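Local atomic coordinates of enoyl-[acyl-carrier-protein] reductase [FMN] (Thermotoga maritima, PDB entry 5GVJ), a protein that probably reduces enoyl-[acyl-carrier-protein] with NADH in fatty acid synthesis, using FMN bound in a TIM-barrel fold. Residues G172-R177 / G282-I287; T194-S199 / K291-D296; R177-A182 / K299-T304. The protein carries 1 engineered substitution. All coordinates share one frame; numbering follows the deposited sequence.

How the contacts relate
Three contacts join helix 176-185 and the turn before it, the short helix 193-197, the loop 282-287 and helix 290-309 on one side of a TIM barrel. Along the chain, 172-177, 177-182 and 194-199 come first; 282-287, 291-296 and 299-304 follow in that order, so contact 1 crosses the other two while contact 2 is nested inside the loop closed by contact 3. The centres of contacts 1 and 2 lie about 8 Å apart; Ile287 packs on Ala198, and Arg195 NH2 probably hydrogen-bonds Glu286 O. Contacts 1 and 3, centres about 12 Å apart, share Arg177. Contacts 2 and 3, centres about 14 Å apart, share helix 290-309, which leads from near FMN-binding residues toward the second subunit.

Contact 1. Residues G172-R177 / G282-I287; sequences GIADGR and GLIDEI. With NA (sodium ion), chain C.
Leu283 CG and Ile284 CG1 both stand beside their own backbone N (chi1 -57° and -67°), which sends two apolar arms toward the loop around Ala174. One arm ends in Leu283 CD1, 4.0 Å from Gly172 O, a van der Waals contact; the other brings Ile284 CG1 to 4.1 Å from Ala174 CB. Ala174 CB also lies 4.4 Å from Leu283 CB, and alanine suits the place because one carbon is enough to meet both neighbours. Gly172, which binds FMN in another structure of this protein, has a positive phi that glycine adopts readily. The turn 172-177 follows barrel strand 167-170 and leads into helix 176-185. Asp175 caps that helix through OD1 to Gly178 N, while its OD2 is held by Asn157 and Arg161 of the second subunit. A water 2.6 Å from Asp175 OD2 reaches Leu283 O weakly. Ile284 O binds the sodium ion at 2.3 Å, with the carbonyls of Ile212, Val213, Ala215 and Ala281. The chemistry is therefore divided: van der Waals contact, mostly apolar and without a direct hydrogen bond, joins the segments, while carbonyl oxygens and one water bind the metal, Asp285 OD1 holding that water from the second shell.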
ATOM      1  N   GLY A 172       4.765   2.520  -5.294  1.00 15.05           N
ATOM      2  CA  GLY A 172       4.398   1.126  -5.444  1.00 13.63           C
ATOM      3  C   GLY A 172       3.765   0.758  -6.765  1.00 16.34           C
ATOM      4  O   GLY A 172       3.323  -0.382  -6.926  1.00 15.57           O
ATOM      5  N   ILE A 173       3.709   1.673  -7.727  1.00 13.38           N
ATOM      6  CA  ILE A 173       2.987   1.437  -8.966  1.00 13.59           C
ATOM      7  C   ILE A 173       4.001   1.237 -10.076  1.00 15.48           C
ATOM      8  O   ILE A 173       4.771   2.150 -10.392  1.00 16.34           O
ATOM      9  CB  ILE A 173       2.032   2.593  -9.289  1.00 16.45           C
ATOM     10  CG1 ILE A 173       1.109   2.843  -8.091  1.00 15.76           C
ATOM     11  CG2 ILE A 173       1.216   2.245 -10.521  1.00 18.22           C
ATOM     12  CD1 ILE A 173       0.506   4.211  -8.069  1.00 17.01           C
ATOM     13  N   ALA A 174       3.995   0.054 -10.683  1.00 15.74           N
ATOM     14  CA  ALA A 174       4.910  -0.188 -11.791  1.00 15.35           C
ATOM     15  C   ALA A 174       4.278  -0.978 -12.928  1.00 15.63           C
ATOM     16  O   ALA A 174       5.001  -1.383 -13.848  1.00 15.00           O
ATOM     17  CB  ALA A 174       6.168  -0.916 -11.302  1.00 14.64           C
ATOM     18  N   ASP A 175       2.965  -1.211 -12.910  1.00 13.38           N
ATOM     19  CA  ASP A 175       2.341  -2.037 -13.939  1.00 14.92           C
ATOM     20  C   ASP A 175       0.849  -1.719 -14.017  1.00 17.04           C
ATOM     21  O   ASP A 175       0.316  -0.916 -13.241  1.00 16.20           O
ATOM     22  CB  ASP A 175       2.593  -3.529 -13.684  1.00 17.62           C
ATOM     23  CG  ASP A 175       2.162  -3.969 -12.298  1.00 15.64           C
ATOM     24  OD1 ASP A 175       1.223  -3.356 -11.738  1.00 15.72           O
ATOM     25  OD2 ASP A 175       2.764  -4.930 -11.777  1.00 18.70           O
ATOM     26  N   GLY A 176       0.174  -2.380 -14.967  1.00 14.31           N
ATOM     27  CA  GLY A 176      -1.231  -2.097 -15.209  1.00 15.10           C
ATOM     28  C   GLY A 176      -2.133  -2.541 -14.074  1.00 17.94           C
ATOM     29  O   GLY A 176      -3.157  -1.901 -13.805  1.00 18.50           O
ATOM     30  N   ARG A 177      -1.781  -3.643 -13.406  1.00 17.91           N
ATOM     31  CA  ARG A 177      -2.482  -4.034 -12.179  1.00 16.65           C
ATOM     32  C   ARG A 177      -2.494  -2.899 -11.172  1.00 16.86           C
ATOM     33  O   ARG A 177      -3.534  -2.580 -10.584  1.00 16.43           O
ATOM     34  CB  ARG A 177      -1.800  -5.247 -11.550  1.00 17.65           C
ATOM     35  CG  ARG A 177      -2.338  -6.557 -11.990  1.00 23.19           C
ATOM     36  CD  ARG A 177      -1.803  -7.633 -11.085  1.00 21.12           C
ATOM     37  NE  ARG A 177      -1.696  -8.902 -11.790  1.00 29.99           N
ATOM     38  CZ  ARG A 177      -1.499 -10.068 -11.188  1.00 28.09           C
ATOM     39  NH1 ARG A 177      -1.385 -10.124  -9.865  1.00 23.98           N
ATOM     40  NH2 ARG A 177      -1.418 -11.174 -11.912  1.00 35.34           N
ATOM     41  N   GLY A 282      10.987  -4.315  -6.866  1.00 14.82           N
ATOM     42  CA  GLY A 282      10.793  -5.756  -6.863  1.00 14.51           C
ATOM     43  C   GLY A 282       9.806  -6.257  -7.896  1.00 17.05           C
ATOM     44  O   GLY A 282       9.738  -7.467  -8.134  1.00 17.03           O
ATOM     45  N   LEU A 283       9.042  -5.358  -8.507  1.00 14.74           N
ATOM     46  CA  LEU A 283       8.127  -5.697  -9.581  1.00 15.98           C
ATOM     47  C   LEU A 283       8.752  -5.492 -10.953  1.00 18.48           C
ATOM     48  O   LEU A 283       8.107  -5.769 -11.970  1.00 22.10           O
ATOM     49  CB  LEU A 283       6.862  -4.844  -9.473  1.00 15.47           C
ATOM     50  CG  LEU A 283       6.098  -4.942  -8.162  1.00 18.66           C
ATOM     51  CD1 LEU A 283       5.018  -3.859  -8.109  1.00 16.71           C
ATOM     52  CD2 LEU A 283       5.513  -6.343  -8.045  1.00 17.39           C
ATOM     53  N   ILE A 284       9.980  -4.992 -11.003  1.00 16.03           N
ATOM     54  CA  ILE A 284      10.635  -4.625 -12.252  1.00 16.15           C
ATOM     55  C   ILE A 284      11.743  -5.638 -12.513  1.00 17.23           C
ATOM     56  O   ILE A 284      12.688  -5.764 -11.721  1.00 15.63           O
ATOM     57  CB  ILE A 284      11.174  -3.193 -12.191  1.00 15.91           C
ATOM     58  CG1 ILE A 284       9.999  -2.204 -12.127  1.00 15.13           C
ATOM     59  CG2 ILE A 284      12.080  -2.897 -13.389  1.00 16.02           C
ATOM     60  CD1 ILE A 284      10.395  -0.837 -11.614  1.00 17.17           C
ATOM     61  N   ASP A 285      11.615  -6.378 -13.605  1.00 16.91           N
ATOM     62  CA  ASP A 285      12.566  -7.428 -13.927  1.00 21.60           C
ATOM     63  C   ASP A 285      13.328  -7.182 -15.212  1.00 18.94           C
ATOM     64  O   ASP A 285      14.136  -8.034 -15.607  1.00 17.47           O
ATOM     65  CB  ASP A 285      11.856  -8.775 -14.013  1.00 16.89           C
ATOM     66  CG  ASP A 285      11.222  -9.148 -12.708  1.00 22.02           C
ATOM     67  OD1 ASP A 285      11.946  -9.163 -11.687  1.00 23.79           O
ATOM     68  OD2 ASP A 285       9.998  -9.362 -12.697  1.00 25.24           O
ATOM     69  N   GLU A 286      13.103  -6.056 -15.877  1.00 16.50           N
ATOM     70  CA  GLU A 286      13.891  -5.757 -17.064  1.00 20.03           C
ATOM     71  C   GLU A 286      13.716  -4.291 -17.421  1.00 19.12           C
ATOM     72  O   GLU A 286      12.723  -3.652 -17.056  1.00 17.66           O
ATOM     73  CB  GLU A 286      13.514  -6.653 -18.247  1.00 20.98           C
ATOM     74  CG  GLU A 286      12.071  -6.587 -18.656  1.00 24.38           C
ATOM     75  CD  GLU A 286      11.793  -7.399 -19.908  1.00 32.87           C
ATOM     76  OE1 GLU A 286      12.509  -7.207 -20.912  1.00 41.07           O
ATOM     77  OE2 GLU A 286      10.869  -8.236 -19.888  1.00 41.47           O
ATOM     78  N   ILE A 287      14.712  -3.768 -18.120  1.00 17.00           N
ATOM     79  CA  ILE A 287      14.684  -2.394 -18.606  1.00 16.83           C
ATOM     80  C   ILE A 287      13.912  -2.372 -19.919  1.00 21.61           C
ATOM     81  O   ILE A 287      14.255  -3.089 -20.866  1.00 20.33           O
ATOM     82  CB  ILE A 287      16.106  -1.846 -18.783  1.00 18.46           C
ATOM     83  CG1 ILE A 287      16.900  -1.983 -17.481  1.00 19.98           C
ATOM     84  CG2 ILE A 287      16.074  -0.406 -19.260  1.00 19.50           C
ATOM     85  CD1 ILE A 287      16.253  -1.314 -16.274  1.00 18.78           C
TER
HETATM   86 NA    NA C 401      13.707  -5.762  -9.624  1.00 20.40          NA
HETATM   87  O   HOH W   1       4.828  -6.270 -12.707  1.00 21.49           O
HETATM   88  O   HOH W   2      12.626  -8.007  -9.446  1.00 17.64           O

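Contact 2. Residues T194-S199 / K291-D296; sequences TRFVAS and KQIIED
The last turn of helix 193-197 faces the start of helix 290-309, with Phe196 CA and Ile293 CA 7.9 Å apart, and the first helix ends in an inverse gamma turn centred on Ala198. Ile293 carries most of the contact. Ile293 CG2 meets Arg195 CG and Phe196 CE1, each at 3.7 Å, while Ile293 CD1 runs deeper, 3.6 Å from Arg195 O and 3.8 Å from Ser199 CB. A branched, wholly apolar side chain suits such a pocket, offering CG2 and CD1 to different neighbours. In the TIM barrel, helix 193-197 is the short helix after strand 189-191, and its first residues, Gly193 and Thr194, bind FMN in another structure of this protein. Arg195 bends back at chi2 and chi3 (68° and -92°), bringing one guanidinium face under Ile293 CG1, which is offset toward the rim. Arg195 NH2 donates to Ala198 O at 2.9 Å, in the guanidinium plane, and separately to Glu286 O, fixing the group's rotation; NE is buried without a polar partner. Ser199 OG donates to Phe196 O at 2.8 Å, pinning the chain just past the helix. Ile294 CG1 abuts the Phe196 ring edge in its plane, 4.0 Å from CZ, whereas Ile293 CG2 comes in obliquely.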
ATOM      1  N   THR A 194      10.070   4.818 -10.234  1.00 15.73           N
ATOM      2  CA  THR A 194      11.083   3.784 -10.425  1.00 16.57           C
ATOM      3  C   THR A 194      10.907   3.077 -11.767  1.00 17.18           C
ATOM      4  O   THR A 194      11.897   2.798 -12.458  1.00 17.14           O
ATOM      5  CB  THR A 194      11.052   2.793  -9.253  1.00 18.55           C
ATOM      6  OG1 THR A 194      11.405   3.481  -8.041  1.00 18.58           O
ATOM      7  CG2 THR A 194      12.039   1.650  -9.473  1.00 14.93           C
ATOM      8  N   ARG A 195       9.658   2.842 -12.187  1.00 14.68           N
ATOM      9  CA  ARG A 195       9.419   2.163 -13.458  1.00 13.12           C
ATOM     10  C   ARG A 195      10.024   2.932 -14.635  1.00 16.05           C
ATOM     11  O   ARG A 195      10.591   2.326 -15.556  1.00 15.59           O
ATOM     12  CB  ARG A 195       7.916   1.953 -13.664  1.00 13.95           C
ATOM     13  CG  ARG A 195       7.529   1.358 -15.023  1.00 14.69           C
ATOM     14  CD  ARG A 195       7.991  -0.105 -15.179  1.00 14.59           C
ATOM     15  NE  ARG A 195       9.314  -0.227 -15.796  1.00 15.59           N
ATOM     16  CZ  ARG A 195       9.859  -1.379 -16.195  1.00 18.61           C
ATOM     17  NH1 ARG A 195       9.213  -2.540 -16.017  1.00 13.74           N
ATOM     18  NH2 ARG A 195      11.069  -1.374 -16.759  1.00 14.49           N
ATOM     19  N   PHE A 196       9.917   4.264 -14.635  1.00 13.71           N
ATOM     20  CA  PHE A 196      10.475   4.998 -15.771  1.00 15.80           C
ATOM     21  C   PHE A 196      11.970   5.281 -15.633  1.00 17.27           C
ATOM     22  O   PHE A 196      12.638   5.485 -16.654  1.00 18.40           O
ATOM     23  CB  PHE A 196       9.697   6.300 -16.002  1.00 12.85           C
ATOM     24  CG  PHE A 196       8.359   6.083 -16.663  1.00 15.66           C
ATOM     25  CD1 PHE A 196       8.285   5.689 -17.990  1.00 15.68           C
ATOM     26  CD2 PHE A 196       7.175   6.233 -15.945  1.00 21.19           C
ATOM     27  CE1 PHE A 196       7.057   5.474 -18.610  1.00 14.95           C
ATOM     28  CE2 PHE A 196       5.931   6.007 -16.549  1.00 19.70           C
ATOM     29  CZ  PHE A 196       5.870   5.629 -17.877  1.00 19.48           C
ATOM     30  N   VAL A 197      12.511   5.332 -14.412  1.00 17.42           N
ATOM     31  CA  VAL A 197      13.968   5.323 -14.259  1.00 17.03           C
ATOM     32  C   VAL A 197      14.549   4.057 -14.873  1.00 18.26           C
ATOM     33  O   VAL A 197      15.631   4.077 -15.484  1.00 16.69           O
ATOM     34  CB  VAL A 197      14.362   5.449 -12.777  1.00 17.36           C
ATOM     35  CG1 VAL A 197      15.837   5.100 -12.589  1.00 18.01           C
ATOM     36  CG2 VAL A 197      14.066   6.853 -12.259  1.00 18.26           C
ATOM     37  N   ALA A 198      13.846   2.935 -14.718  1.00 14.01           N
ATOM     38  CA  ALA A 198      14.258   1.658 -15.306  1.00 17.41           C
ATOM     39  C   ALA A 198      13.786   1.536 -16.760  1.00 18.20           C
ATOM     40  O   ALA A 198      13.110   0.585 -17.151  1.00 17.78           O
ATOM     41  CB  ALA A 198      13.733   0.501 -14.467  1.00 18.23           C
ATOM     42  N   SER A 199      14.190   2.501 -17.586  1.00 16.40           N
ATOM     43  CA  SER A 199      13.791   2.486 -18.986  1.00 17.67           C
ATOM     44  C   SER A 199      14.998   2.727 -19.885  1.00 14.85           C
ATOM     45  O   SER A 199      16.029   3.251 -19.452  1.00 16.56           O
ATOM     46  CB  SER A 199      12.728   3.543 -19.284  1.00 17.12           C
ATOM     47  OG  SER A 199      13.310   4.836 -19.248  1.00 17.47           O
ATOM     48  N   LYS A 291       8.076   3.546 -24.572  1.00 20.29           N
ATOM     49  CA  LYS A 291       6.881   3.236 -25.356  1.00 20.91           C
ATOM     50  C   LYS A 291       6.273   1.902 -24.940  1.00 20.93           C
ATOM     51  O   LYS A 291       5.047   1.785 -24.795  1.00 18.90           O
ATOM     52  CB  LYS A 291       7.219   3.218 -26.849  1.00 25.48           C
ATOM     53  CG  LYS A 291       6.089   3.723 -27.739  1.00 35.41           C
ATOM     54  CD  LYS A 291       6.135   5.254 -27.862  1.00 36.06           C
ATOM     55  CE  LYS A 291       4.752   5.844 -28.154  1.00 28.32           C
ATOM     56  NZ  LYS A 291       3.765   5.596 -27.016  1.00 33.60           N
ATOM     57  N   GLN A 292       7.112   0.881 -24.751  1.00 19.95           N
ATOM     58  CA  GLN A 292       6.605  -0.423 -24.342  1.00 18.15           C
ATOM     59  C   GLN A 292       6.014  -0.372 -22.939  1.00 17.49           C
ATOM     60  O   GLN A 292       4.970  -0.983 -22.678  1.00 17.23           O
ATOM     61  CB  GLN A 292       7.727  -1.457 -24.396  1.00 18.02           C
ATOM     62  CG  GLN A 292       7.235  -2.890 -24.263  1.00 27.03           C
ATOM     63  CD  GLN A 292       6.304  -3.274 -25.412  1.00 33.73           C
ATOM     64  OE1 GLN A 292       5.192  -3.752 -25.191  1.00 40.30           O
ATOM     65  NE2 GLN A 292       6.748  -3.037 -26.643  1.00 41.98           N
ATOM     66  N   ILE A 293       6.686   0.325 -22.017  1.00 15.05           N
ATOM     67  CA  ILE A 293       6.156   0.475 -20.657  1.00 16.03           C
ATOM     68  C   ILE A 293       4.714   0.966 -20.697  1.00 18.49           C
ATOM     69  O   ILE A 293       3.824   0.397 -20.053  1.00 16.04           O
ATOM     70  CB  ILE A 293       7.036   1.429 -19.832  1.00 15.39           C
ATOM     71  CG1 ILE A 293       8.412   0.810 -19.582  1.00 16.12           C
ATOM     72  CG2 ILE A 293       6.329   1.818 -18.504  1.00 17.91           C
ATOM     73  CD1 ILE A 293       9.422   1.791 -18.935  1.00 17.41           C
ATOM     74  N   ILE A 294       4.464   2.031 -21.454  1.00 16.11           N
ATOM     75  CA  ILE A 294       3.120   2.600 -21.489  1.00 14.31           C
ATOM     76  C   ILE A 294       2.148   1.650 -22.181  1.00 18.27           C
ATOM     77  O   ILE A 294       0.994   1.517 -21.760  1.00 18.61           O
ATOM     78  CB  ILE A 294       3.153   3.992 -22.155  1.00 21.26           C
ATOM     79  CG1 ILE A 294       3.961   4.964 -21.288  1.00 18.81           C
ATOM     80  CG2 ILE A 294       1.721   4.521 -22.400  1.00 18.63           C
ATOM     81  CD1 ILE A 294       4.228   6.310 -21.920  1.00 18.06           C
ATOM     82  N   GLU A 295       2.593   0.966 -23.250  1.00 17.18           N
ATOM     83  CA  GLU A 295       1.735  -0.022 -23.909  1.00 17.95           C
ATOM     84  C   GLU A 295       1.348  -1.154 -22.960  1.00 17.23           C
ATOM     85  O   GLU A 295       0.187  -1.583 -22.919  1.00 15.34           O
ATOM     86  CB  GLU A 295       2.434  -0.610 -25.137  1.00 19.00           C
ATOM     87  CG  GLU A 295       2.529   0.330 -26.318  1.00 26.91           C
ATOM     88  CD  GLU A 295       3.562  -0.131 -27.332  1.00 32.23           C
ATOM     89  OE1 GLU A 295       3.866  -1.352 -27.375  1.00 29.01           O
ATOM     90  OE2 GLU A 295       4.079   0.736 -28.077  1.00 37.82           O
ATOM     91  N   ASP A 296       2.324  -1.691 -22.228  1.00 16.12           N
ATOM     92  CA  ASP A 296       2.038  -2.817 -21.338  1.00 16.92           C
ATOM     93  C   ASP A 296       1.133  -2.397 -20.180  1.00 15.59           C
ATOM     94  O   ASP A 296       0.279  -3.182 -19.739  1.00 13.77           O
ATOM     95  CB  ASP A 296       3.340  -3.404 -20.797  1.00 16.86           C
ATOM     96  CG  ASP A 296       4.228  -3.983 -21.886  1.00 22.76           C
ATOM     97  OD1 ASP A 296       3.728  -4.317 -22.989  1.00 19.51           O
ATOM     98  OD2 ASP A 296       5.438  -4.110 -21.617  1.00 23.99           O
TER

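Contact 3. Residues R177-A182 / K299-T304; sequences RGMAAA and KEFKET
Glu300 begins the contact by capturing the amide of Arg177, where the C-terminal helix 290-309 crosses barrel helix 176-185. This is helix-on-helix packing on the outside of a TIM barrel: the axes of segments 177-182 and 299-304 pass 8.0 Å apart at a crossing angle of -55°. Extended from its backbone, Glu300 places OE2 2.8 Å from Arg177 N in a nearly straight bond (167°), met on the anti lone pair. A carboxylate suits the first turn of a helix, whose N-H groups lack carbonyl partners four residues back within the helix, and the positive end of the helix would probably stabilise its charge; Arg161 of the second subunit forms a salt bridge with the same OE2. Next comes Phe301, its CG turned opposite the backbone N (chi1 169°), which sets the ring with one face to Met179 and its edge to Ala180. Met179 CE sits over that face in a CH-pi contact, 3.6 Å from the centroid of the Phe301 ring, and the sulfur makes an oblique Met-aromatic approach. At the ring edge Ala180 N lies 3.6 Å from Phe301 CD1, a closeness that the small alanine permits, and Phe183 meets the ring edge-to-face. Were Phe301 an alanine, the Met179 methyl would probably lose its aromatic face and be free to turn into the gap opened between the helices. One turn on, Thr304 faces the same helix: its CG2 packs 3.6 Å from Ala180 CB, while Arg177 CG passes 3.7 Å from its OG1 as that arginine stretches on to Leu185 O of the second subunit. Threonine serves both needs, with a methyl for the interface and a hydroxyl for its own backbone: Thr304 OG1 donates to Glu300 O at 2.7 Å, from the opposite face of the carbonyl plane to Thr304 N.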
ATOM      1  N   ARG A 177      -1.781  -3.643 -13.406  1.00 17.91           N
ATOM      2  CA  ARG A 177      -2.482  -4.034 -12.179  1.00 16.65           C
ATOM      3  C   ARG A 177      -2.494  -2.899 -11.172  1.00 16.86           C
ATOM      4  O   ARG A 177      -3.534  -2.580 -10.584  1.00 16.43           O
ATOM      5  CB  ARG A 177      -1.800  -5.247 -11.550  1.00 17.65           C
ATOM      6  CG  ARG A 177      -2.338  -6.557 -11.990  1.00 23.19           C
ATOM      7  CD  ARG A 177      -1.803  -7.633 -11.085  1.00 21.12           C
ATOM      8  NE  ARG A 177      -1.696  -8.902 -11.790  1.00 29.99           N
ATOM      9  CZ  ARG A 177      -1.499 -10.068 -11.188  1.00 28.09           C
ATOM     10  NH1 ARG A 177      -1.385 -10.124  -9.865  1.00 23.98           N
ATOM     11  NH2 ARG A 177      -1.418 -11.174 -11.912  1.00 35.34           N
ATOM     12  N   GLY A 178      -1.331  -2.299 -10.934  1.00 15.26           N
ATOM     13  CA  GLY A 178      -1.254  -1.209  -9.981  1.00 17.16           C
ATOM     14  C   GLY A 178      -2.065  -0.004 -10.415  1.00 16.73           C
ATOM     15  O   GLY A 178      -2.655   0.692  -9.583  1.00 15.06           O
ATOM     16  N   MET A 179      -2.111   0.259 -11.724  1.00 16.20           N
ATOM     17  CA  MET A 179      -2.935   1.352 -12.218  1.00 16.60           C
ATOM     18  C   MET A 179      -4.400   1.097 -11.896  1.00 14.77           C
ATOM     19  O   MET A 179      -5.109   1.998 -11.433  1.00 12.93           O
ATOM     20  CB  MET A 179      -2.737   1.541 -13.723  1.00 16.63           C
ATOM     21  CG  MET A 179      -3.564   2.673 -14.294  1.00 18.38           C
ATOM     22  SD  MET A 179      -3.167   3.060 -16.031  1.00 23.37           S
ATOM     23  CE  MET A 179      -4.788   3.490 -16.638  1.00 19.50           C
ATOM     24  N   ALA A 180      -4.866  -0.135 -12.118  1.00 15.13           N
ATOM     25  CA  ALA A 180      -6.260  -0.450 -11.822  1.00 15.67           C
ATOM     26  C   ALA A 180      -6.526  -0.379 -10.324  1.00 16.06           C
ATOM     27  O   ALA A 180      -7.540   0.184  -9.895  1.00 14.56           O
ATOM     28  CB  ALA A 180      -6.625  -1.829 -12.376  1.00 13.64           C
ATOM     29  N   ALA A 181      -5.612  -0.921  -9.518  1.00 17.19           N
ATOM     30  CA  ALA A 181      -5.740  -0.833  -8.068  1.00 12.99           C
ATOM     31  C   ALA A 181      -5.800   0.612  -7.593  1.00 13.80           C
ATOM     32  O   ALA A 181      -6.624   0.954  -6.743  1.00 13.50           O
ATOM     33  CB  ALA A 181      -4.571  -1.551  -7.405  1.00 13.77           C
ATOM     34  N   ALA A 182      -4.922   1.478  -8.126  1.00 11.82           N
ATOM     35  CA  ALA A 182      -4.948   2.886  -7.740  1.00 13.23           C
ATOM     36  C   ALA A 182      -6.277   3.530  -8.105  1.00 12.76           C
ATOM     37  O   ALA A 182      -6.850   4.288  -7.314  1.00 12.71           O
ATOM     38  CB  ALA A 182      -3.793   3.640  -8.404  1.00 11.84           C
ATOM     39  N   LYS A 299      -2.492  -2.188 -21.540  1.00 17.46           N
ATOM     40  CA  LYS A 299      -3.043  -3.500 -21.851  1.00 17.64           C
ATOM     41  C   LYS A 299      -3.427  -4.235 -20.577  1.00 18.64           C
ATOM     42  O   LYS A 299      -4.523  -4.790 -20.470  1.00 17.61           O
ATOM     43  CB  LYS A 299      -2.024  -4.314 -22.656  1.00 19.51           C
ATOM     44  CG  LYS A 299      -2.506  -5.692 -23.070  1.00 22.64           C
ATOM     45  CD  LYS A 299      -1.524  -6.323 -24.066  1.00 36.55           C
ATOM     46  CE  LYS A 299      -1.950  -7.723 -24.495  1.00 36.56           C
ATOM     47  NZ  LYS A 299      -1.919  -8.679 -23.347  1.00 43.01           N
ATOM     48  N   GLU A 300      -2.530  -4.239 -19.594  1.00 18.00           N
ATOM     49  CA  GLU A 300      -2.795  -4.950 -18.356  1.00 16.35           C
ATOM     50  C   GLU A 300      -3.878  -4.261 -17.538  1.00 17.74           C
ATOM     51  O   GLU A 300      -4.668  -4.938 -16.872  1.00 15.97           O
ATOM     52  CB  GLU A 300      -1.499  -5.072 -17.552  1.00 16.66           C
ATOM     53  CG  GLU A 300      -1.650  -5.851 -16.248  1.00 18.80           C
ATOM     54  CD  GLU A 300      -0.312  -6.124 -15.578  1.00 21.52           C
ATOM     55  OE1 GLU A 300       0.367  -7.094 -15.974  1.00 21.44           O
ATOM     56  OE2 GLU A 300       0.067  -5.362 -14.663  1.00 19.53           O
ATOM     57  N   PHE A 301      -3.938  -2.924 -17.582  1.00 15.32           N
ATOM     58  CA  PHE A 301      -5.020  -2.209 -16.909  1.00 16.64           C
ATOM     59  C   PHE A 301      -6.372  -2.693 -17.419  1.00 16.90           C
ATOM     60  O   PHE A 301      -7.260  -3.044 -16.632  1.00 16.93           O
ATOM     61  CB  PHE A 301      -4.863  -0.701 -17.126  1.00 16.04           C
ATOM     62  CG  PHE A 301      -6.065   0.101 -16.697  1.00 16.49           C
ATOM     63  CD1 PHE A 301      -6.194   0.537 -15.388  1.00 19.15           C
ATOM     64  CD2 PHE A 301      -7.072   0.409 -17.603  1.00 16.37           C
ATOM     65  CE1 PHE A 301      -7.305   1.281 -14.992  1.00 14.44           C
ATOM     66  CE2 PHE A 301      -8.174   1.139 -17.214  1.00 18.05           C
ATOM     67  CZ  PHE A 301      -8.295   1.567 -15.905  1.00 19.08           C
ATOM     68  N   LYS A 302      -6.519  -2.773 -18.745  1.00 16.67           N
ATOM     69  CA  LYS A 302      -7.777  -3.205 -19.346  1.00 17.26           C
ATOM     70  C   LYS A 302      -8.079  -4.664 -19.027  1.00 22.33           C
ATOM     71  O   LYS A 302      -9.227  -5.006 -18.721  1.00 18.93           O
ATOM     72  CB  LYS A 302      -7.734  -2.976 -20.860  1.00 18.08           C
ATOM     73  CG  LYS A 302      -7.624  -1.496 -21.235  1.00 24.07           C
ATOM     74  CD  LYS A 302      -7.027  -1.282 -22.634  1.00 27.90           C
ATOM     75  CE  LYS A 302      -6.726   0.186 -22.885  1.00 34.48           C
ATOM     76  NZ  LYS A 302      -6.241   0.443 -24.285  1.00 39.35           N
ATOM     77  N   GLU A 303      -7.067  -5.539 -19.089  1.00 17.87           N
ATOM     78  CA  GLU A 303      -7.279  -6.937 -18.711  1.00 18.21           C
ATOM     79  C   GLU A 303      -7.676  -7.063 -17.247  1.00 19.24           C
ATOM     80  O   GLU A 303      -8.471  -7.936 -16.884  1.00 18.99           O
ATOM     81  CB  GLU A 303      -6.016  -7.765 -18.974  1.00 20.12           C
ATOM     82  CG  GLU A 303      -5.587  -7.753 -20.432  1.00 29.76           C
ATOM     83  CD  GLU A 303      -4.265  -8.458 -20.676  1.00 32.16           C
ATOM     84  OE1 GLU A 303      -4.051  -8.907 -21.820  1.00 38.34           O
ATOM     85  OE2 GLU A 303      -3.442  -8.552 -19.739  1.00 28.80           O
ATOM     86  N   THR A 304      -7.090  -6.230 -16.383  1.00 15.72           N
ATOM     87  CA  THR A 304      -7.442  -6.272 -14.969  1.00 17.83           C
ATOM     88  C   THR A 304      -8.893  -5.854 -14.753  1.00 18.97           C
ATOM     89  O   THR A 304      -9.622  -6.499 -13.986  1.00 17.04           O
ATOM     90  CB  THR A 304      -6.488  -5.386 -14.164  1.00 14.82           C
ATOM     91  OG1 THR A 304      -5.151  -5.850 -14.361  1.00 14.22           O
ATOM     92  CG2 THR A 304      -6.815  -5.454 -12.657  1.00 17.60           C
TER